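Local coordinates for phenazine biosynthesis protein, PhzF family (Bacillus anthracis, PDB 3EDN), which is of undetermined function but, as a PhzF-family member with the diaminopimelate epimerase-like fold, probably acts as an isomerase on a small molecule, at residues A[126-131]-A[233-238]; A[49-52]-A[58-61]. All coordinates share one frame; numbering follows the deposited sequence.

Interaction 1 (A[126-131]-A[233-238]); sequences PQFKDF and SGVMGA
The methyl group of Ala238 meets both Pro126 and Phe128, and it is the hub of this contact. Pro126 touches it with one edge of the pyrrolidine ring: CB of Pro126 lies 3.7 Å from CB of Ala238, and CG of Pro126 lies 3.9 Å from the same carbon. Phe128 brings the far end of its ring, with CZ 3.8 Å from CB of Ala238 and equally close, 3.8 Å, to the backbone C of Ala238. The ring comes up to the methyl at a slant. Its reach depends on rotation about the CA-CB bond of Phe128; that bond runs past the helix rather than at it, and chi1 of -67° sets CG anti to the carbonyl carbon and swings the ring tip across to Val235 and Ala238. Val235 supplies the second apolar surface, CG1 standing 4.1 Å from CE1 of Phe128. That branch lies anti to the backbone N (chi1 177°), and the ring and the branch pass alongside one another in opposing senses rather than meeting end on. No hydrogen bond crosses between the segments, which bury 159 Å² between them. The spacing along each segment explains the pattern: Val235 and Ala238 are about one helical turn apart, while Pro126 and Phe128, two residues apart on an extended chain, face the same side, with Gln127 on the other. In the diaminopimelate epimerase-like fold each half wraps a curved sheet around a helix; helix 230-244 fits that central place here, because Val235 and Met236 also touch Ile166 of strand 163-168 and Met236 reaches Ile200 of strand 196-201. Strand 127-130 joins the wall by backbone hydrogen bonding to strand 156-159, where Phe128 also touches Val156.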
ATOM      1  N   PRO A 126      21.665 -12.948  20.718  1.00 14.98           N
ATOM      2  CA  PRO A 126      21.186 -12.547  22.049  1.00 15.56           C
ATOM      3  C   PRO A 126      22.040 -11.519  22.799  1.00 15.64           C
ATOM      4  O   PRO A 126      23.282 -11.526  22.705  1.00 17.36           O
ATOM      5  CB  PRO A 126      21.145 -13.874  22.822  1.00 15.85           C
ATOM      6  CG  PRO A 126      22.090 -14.766  22.098  1.00 15.69           C
ATOM      7  CD  PRO A 126      22.100 -14.356  20.672  1.00 15.97           C
ATOM      8  N   GLN A 127      21.350 -10.661  23.544  1.00 15.09           N
ATOM      9  CA  GLN A 127      21.957  -9.716  24.472  1.00 14.69           C
ATOM     10  C   GLN A 127      21.321  -9.914  25.838  1.00 14.09           C
ATOM     11  O   GLN A 127      20.103 -10.078  25.946  1.00 12.83           O
ATOM     12  CB  GLN A 127      21.674  -8.285  24.030  1.00 16.30           C
ATOM     13  CG  GLN A 127      22.167  -7.944  22.650  1.00 19.34           C
ATOM     14  CD  GLN A 127      21.724  -6.555  22.271  1.00 20.79           C
ATOM     15  OE1 GLN A 127      22.252  -5.575  22.785  1.00 22.28           O
ATOM     16  NE2 GLN A 127      20.709  -6.461  21.412  1.00 22.15           N
ATOM     17  N   PHE A 128      22.146  -9.877  26.883  1.00 13.91           N
ATOM     18  CA  PHE A 128      21.668  -9.909  28.264  1.00 13.89           C
ATOM     19  C   PHE A 128      22.210  -8.735  29.076  1.00 15.00           C
ATOM     20  O   PHE A 128      23.332  -8.277  28.838  1.00 16.07           O
ATOM     21  CB  PHE A 128      22.123 -11.199  28.948  1.00 13.66           C
ATOM     22  CG  PHE A 128      21.493 -12.452  28.392  1.00 13.33           C
ATOM     23  CD1 PHE A 128      20.180 -12.785  28.693  1.00 12.98           C
ATOM     24  CD2 PHE A 128      22.231 -13.304  27.593  1.00 13.24           C
ATOM     25  CE1 PHE A 128      19.596 -13.940  28.178  1.00 12.64           C
ATOM     26  CE2 PHE A 128      21.669 -14.470  27.072  1.00 13.47           C
ATOM     27  CZ  PHE A 128      20.346 -14.789  27.362  1.00 13.67           C
ATOM     28  N   LYS A 129      21.422  -8.286  30.053  1.00 15.28           N
ATOM     29  CA  LYS A 129      21.878  -7.333  31.077  1.00 18.51           C
ATOM     30  C   LYS A 129      21.386  -7.833  32.432  1.00 18.87           C
ATOM     31  O   LYS A 129      20.264  -8.319  32.528  1.00 17.21           O
ATOM     32  CB  LYS A 129      21.274  -5.956  30.815  1.00 18.95           C
ATOM     33  CG  LYS A 129      21.546  -5.404  29.435  1.00 20.73           C
ATOM     34  CD  LYS A 129      20.893  -4.027  29.241  1.00 22.01           C
ATOM     35  CE  LYS A 129      21.339  -3.365  27.937  1.00 23.98           C
ATOM     36  NZ  LYS A 129      22.753  -2.855  28.012  1.00 26.36           N
ATOM     37  N   ASP A 130      22.192  -7.714  33.489  1.00 20.45           N
ATOM     38  CA  ASP A 130      21.730  -8.145  34.810  1.00 21.02           C
ATOM     39  C   ASP A 130      20.618  -7.230  35.323  1.00 20.29           C
ATOM     40  O   ASP A 130      20.595  -6.043  35.021  1.00 21.51           O
ATOM     41  CB  ASP A 130      22.885  -8.225  35.824  1.00 23.17           C
ATOM     42  CG  ASP A 130      23.609  -9.569  35.790  1.00 25.26           C
ATOM     43  OD1 ASP A 130      23.434 -10.345  34.820  1.00 26.11           O
ATOM     44  OD2 ASP A 130      24.361  -9.865  36.749  1.00 26.52           O
ATOM     45  N   PHE A 131      19.673  -7.805  36.054  1.00 20.45           N
ATOM     46  CA  PHE A 131      18.634  -7.027  36.697  1.00 19.95           C
ATOM     47  C   PHE A 131      19.146  -6.615  38.062  1.00 20.17           C
ATOM     48  O   PHE A 131      19.470  -7.472  38.884  1.00 20.01           O
ATOM     49  CB  PHE A 131      17.355  -7.853  36.838  1.00 19.74           C
ATOM     50  CG  PHE A 131      16.327  -7.215  37.722  1.00 18.47           C
ATOM     51  CD1 PHE A 131      15.588  -6.131  37.273  1.00 18.84           C
ATOM     52  CD2 PHE A 131      16.095  -7.699  38.998  1.00 18.06           C
ATOM     53  CE1 PHE A 131      14.640  -5.542  38.082  1.00 18.36           C
ATOM     54  CE2 PHE A 131      15.147  -7.116  39.819  1.00 18.48           C
ATOM     55  CZ  PHE A 131      14.417  -6.030  39.361  1.00 19.13           C
ATOM     56  N   SER A 233      10.776 -16.715  23.558  1.00 10.45           N
ATOM     57  CA  SER A 233      11.214 -18.103  23.536  1.00  9.56           C
ATOM     58  C   SER A 233      12.661 -18.190  23.105  1.00  9.86           C
ATOM     59  O   SER A 233      13.437 -18.976  23.661  1.00  9.46           O
ATOM     60  CB  SER A 233      10.370 -18.906  22.553  1.00 10.74           C
ATOM     61  OG  SER A 233       9.024 -18.920  22.983  1.00 12.24           O
ATOM     62  N   GLY A 234      13.025 -17.391  22.103  1.00  9.26           N
ATOM     63  CA  GLY A 234      14.415 -17.352  21.654  1.00  9.17           C
ATOM     64  C   GLY A 234      15.341 -16.916  22.780  1.00  8.63           C
ATOM     65  O   GLY A 234      16.433 -17.494  22.977  1.00  9.68           O
ATOM     66  N   VAL A 235      14.929 -15.891  23.526  1.00  9.19           N
ATOM     67  CA  VAL A 235      15.685 -15.460  24.705  1.00  9.30           C
ATOM     68  C   VAL A 235      15.807 -16.591  25.722  1.00  9.18           C
ATOM     69  O   VAL A 235      16.893 -16.812  26.256  1.00  9.49           O
ATOM     70  CB  VAL A 235      15.074 -14.202  25.339  1.00  8.80           C
ATOM     71  CG1 VAL A 235      15.824 -13.811  26.620  1.00  9.10           C
ATOM     72  CG2 VAL A 235      15.106 -13.067  24.325  1.00  9.34           C
HETATM   73  N   MSE A 236      14.726 -17.337  25.949  1.00  8.70           N
HETATM   74  CA  MSE A 236      14.771 -18.443  26.904  1.00  9.36           C
HETATM   75  C   MSE A 236      15.779 -19.495  26.472  1.00  9.86           C
HETATM   76  O   MSE A 236      16.467 -20.069  27.315  1.00  9.91           O
HETATM   77  CB  MSE A 236      13.396 -19.096  27.058  1.00  9.39           C
HETATM   78  CG  MSE A 236      12.390 -18.233  27.762  1.00 10.68           C
HETATM   79 SE   MSE A 236      10.590 -18.948  27.597  0.75 12.50          SE
HETATM   80  CE  MSE A 236      10.849 -20.565  28.655  1.00 11.56           C
ATOM     81  N   GLY A 237      15.859 -19.759  25.169  1.00  9.52           N
ATOM     82  CA  GLY A 237      16.832 -20.740  24.662  1.00  9.45           C
ATOM     83  C   GLY A 237      18.255 -20.278  24.911  1.00 10.07           C
ATOM     84  O   GLY A 237      19.111 -21.056  25.344  1.00 11.28           O
ATOM     85  N   ALA A 238      18.521 -19.011  24.611  1.00  9.86           N
ATOM     86  CA  ALA A 238      19.848 -18.452  24.861  1.00 10.71           C
ATOM     87  C   ALA A 238      20.170 -18.497  26.343  1.00 10.45           C
ATOM     88  O   ALA A 238      21.304 -18.760  26.727  1.00 11.61           O
ATOM     89  CB  ALA A 238      19.930 -17.034  24.362  1.00 10.12           C
TER

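Interaction 2 (A[49-52]-A[58-61]); sequences SFVL and DIRM
The guanidinium group of Arg60 has Leu52 over one face, with CB of Leu52 3.6 Å above its plane and offset toward the rim. CD1 of Leu52 lies over the same face, 3.7 Å from NH1 of Arg60, and the two side chains cross at a slant. Around the edge all three nitrogens have hydrogen-bond partners beyond these segments: NE has Ser53 O, NH1 has an oxygen of a bound succinic acid, probably from the crystallisation liquor, and NH2 has Asp29 O of the second subunit. These bonds probably fix the rotation of the group and place it at the subunit boundary, about 4 Å from a magnesium ion. The Arg60 chain leaves the backbone extended and bends at chi3 (58°), which folds the flat end back across Leu52. The other flat group, the Phe50 ring, meets the Phe64 ring with their planes roughly perpendicular and touches Met36 and Ile39 of helix 33-43. The framework is a beta hairpin, its short strand axes running at 154° to each other and so nearly antiparallel. Leu52 and Arg60 form a hydrogen-bonded pair, with Leu52 N 2.8 Å from Arg60 O and Arg60 N 2.9 Å from Leu52 O; the latter bond is nearly straight at its hydrogen (168°), although the donor sits above the carbonyl plane. Val51 and Met61 are the adjacent non-hydrogen-bonded pair. Beside it, CA of Met61 donates a CA-H...O contact to Phe50 O at 3.3 Å. On the sheet face carrying Val51 and Met61, CG1 of Val51 approaches CD1 of Ile59 at 4.3 Å, a loose apolar contact. Helix 74-86 covers this face, Thr80 touching Val51 and Met61 while Ile81 meets Ile59.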
ATOM      1  N   SER A  49      -1.419 -10.883   8.695  1.00  8.37           N
ATOM      2  CA  SER A  49      -0.397 -10.813   7.636  1.00  8.56           C
ATOM      3  C   SER A  49      -0.999 -10.880   6.233  1.00  8.24           C
ATOM      4  O   SER A  49      -2.057 -11.484   5.996  1.00  8.78           O
ATOM      5  CB  SER A  49       0.636 -11.954   7.725  1.00  9.54           C
ATOM      6  OG  SER A  49       1.216 -12.099   9.011  1.00 10.99           O
ATOM      7  N   PHE A  50      -0.268 -10.287   5.299  1.00  8.74           N
ATOM      8  CA  PHE A  50      -0.703 -10.144   3.924  1.00  8.96           C
ATOM      9  C   PHE A  50       0.399 -10.632   2.998  1.00  8.18           C
ATOM     10  O   PHE A  50       1.527 -10.142   3.067  1.00  8.94           O
ATOM     11  CB  PHE A  50      -0.995  -8.670   3.677  1.00  8.89           C
ATOM     12  CG  PHE A  50      -2.122  -8.158   4.526  1.00  9.20           C
ATOM     13  CD1 PHE A  50      -3.419  -8.171   4.034  1.00  9.62           C
ATOM     14  CD2 PHE A  50      -1.896  -7.704   5.815  1.00 10.08           C
ATOM     15  CE1 PHE A  50      -4.478  -7.733   4.807  1.00  8.68           C
ATOM     16  CE2 PHE A  50      -2.956  -7.275   6.608  1.00  8.76           C
ATOM     17  CZ  PHE A  50      -4.242  -7.281   6.100  1.00  8.65           C
ATOM     18  N   VAL A  51       0.076 -11.623   2.166  1.00  8.21           N
ATOM     19  CA  VAL A  51       1.067 -12.241   1.283  1.00  8.45           C
ATOM     20  C   VAL A  51       1.068 -11.545  -0.073  1.00  9.22           C
ATOM     21  O   VAL A  51       0.007 -11.404  -0.684  1.00 10.19           O
ATOM     22  CB  VAL A  51       0.773 -13.738   1.101  1.00  9.30           C
ATOM     23  CG1 VAL A  51       1.788 -14.408   0.171  1.00  9.95           C
ATOM     24  CG2 VAL A  51       0.751 -14.443   2.470  1.00 10.59           C
ATOM     25  N   LEU A  52       2.240 -11.100  -0.506  1.00  9.13           N
ATOM     26  CA  LEU A  52       2.388 -10.170  -1.636  1.00  9.84           C
ATOM     27  C   LEU A  52       3.479 -10.624  -2.601  1.00 10.74           C
ATOM     28  O   LEU A  52       4.303 -11.485  -2.274  1.00 11.02           O
ATOM     29  CB  LEU A  52       2.754  -8.783  -1.104  1.00 10.34           C
ATOM     30  CG  LEU A  52       1.673  -8.203  -0.190  1.00 10.61           C
ATOM     31  CD1 LEU A  52       2.190  -7.154   0.780  1.00 11.17           C
ATOM     32  CD2 LEU A  52       0.590  -7.600  -1.060  1.00 11.63           C
ATOM     33  N   ASP A  58      11.184 -14.702  -2.815  1.00 14.62           N
ATOM     34  CA  ASP A  58      10.121 -15.591  -3.266  1.00 14.62           C
ATOM     35  C   ASP A  58       8.752 -14.935  -3.075  1.00 14.67           C
ATOM     36  O   ASP A  58       7.896 -14.962  -3.965  1.00 15.50           O
ATOM     37  CB  ASP A  58      10.181 -16.935  -2.540  1.00 16.19           C
ATOM     38  CG  ASP A  58      11.427 -17.731  -2.892  1.00 18.03           C
ATOM     39  OD1 ASP A  58      11.755 -17.834  -4.104  1.00 19.26           O
ATOM     40  OD2 ASP A  58      12.097 -18.255  -1.973  1.00 17.86           O
ATOM     41  N   ILE A  59       8.558 -14.351  -1.900  1.00 12.59           N
ATOM     42  CA  ILE A  59       7.340 -13.619  -1.579  1.00 13.43           C
ATOM     43  C   ILE A  59       7.681 -12.399  -0.753  1.00 12.74           C
ATOM     44  O   ILE A  59       8.810 -12.257  -0.289  1.00 11.75           O
ATOM     45  CB  ILE A  59       6.302 -14.476  -0.804  1.00 13.90           C
ATOM     46  CG1 ILE A  59       6.810 -14.810   0.602  1.00 13.47           C
ATOM     47  CG2 ILE A  59       5.977 -15.755  -1.555  1.00 14.09           C
ATOM     48  CD1 ILE A  59       5.702 -15.377   1.515  1.00 14.14           C
ATOM     49  N   ARG A  60       6.700 -11.512  -0.600  1.00 12.10           N
ATOM     50  CA  ARG A  60       6.792 -10.378   0.300  1.00 12.39           C
ATOM     51  C   ARG A  60       5.667 -10.533   1.321  1.00 11.74           C
ATOM     52  O   ARG A  60       4.620 -11.119   1.030  1.00 12.27           O
ATOM     53  CB  ARG A  60       6.655  -9.070  -0.486  1.00 12.30           C
ATOM     54  CG  ARG A  60       6.639  -7.789   0.323  1.00 13.13           C
ATOM     55  CD  ARG A  60       6.889  -6.586  -0.620  1.00 14.16           C
ATOM     56  NE  ARG A  60       5.888  -6.499  -1.693  1.00 14.52           N
ATOM     57  CZ  ARG A  60       4.847  -5.665  -1.678  1.00 12.86           C
ATOM     58  NH1 ARG A  60       4.666  -4.830  -0.665  1.00 13.60           N
ATOM     59  NH2 ARG A  60       3.982  -5.663  -2.690  1.00 13.21           N
HETATM   60  N   MSE A  61       5.883 -10.032   2.530  1.00 11.40           N
HETATM   61  CA  MSE A  61       4.835 -10.077   3.546  1.00 12.54           C
HETATM   62  C   MSE A  61       4.747  -8.739   4.231  1.00 11.03           C
HETATM   63  O   MSE A  61       5.767  -8.136   4.536  1.00 11.72           O
HETATM   64  CB  MSE A  61       5.161 -11.120   4.614  1.00 13.86           C
HETATM   65  CG  MSE A  61       4.792 -12.527   4.258  1.00 15.73           C
HETATM   66 SE   MSE A  61       4.862 -13.671   5.847  0.75 18.23          SE
HETATM   67  CE  MSE A  61       3.406 -13.027   6.747  1.00 17.42           C
TER

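Followed from the N terminus, the chain makes interaction 2 first: a turn of only five residues separates 49-52 from 58-61, so this contact closes a local hairpin. Strands 95-100, 103-111 and 117-122 then come before interaction 1 opens at residue 126. That contact closes a far longer loop, with 101 residues between its segments, and brings strand 127-130 against helix 230-244. The two loops follow in series, neither enclosing nor crossing the other. The centres of interactions 1 and 2 are about 30 Å apart, on opposite sides of the chain's centre. The nearest atoms of interactions 1 and 2 are about 17 Å apart. Strand 282-298 bridges the two halves, pairing with strands 3-11 and 117-122 and with strand 266-273.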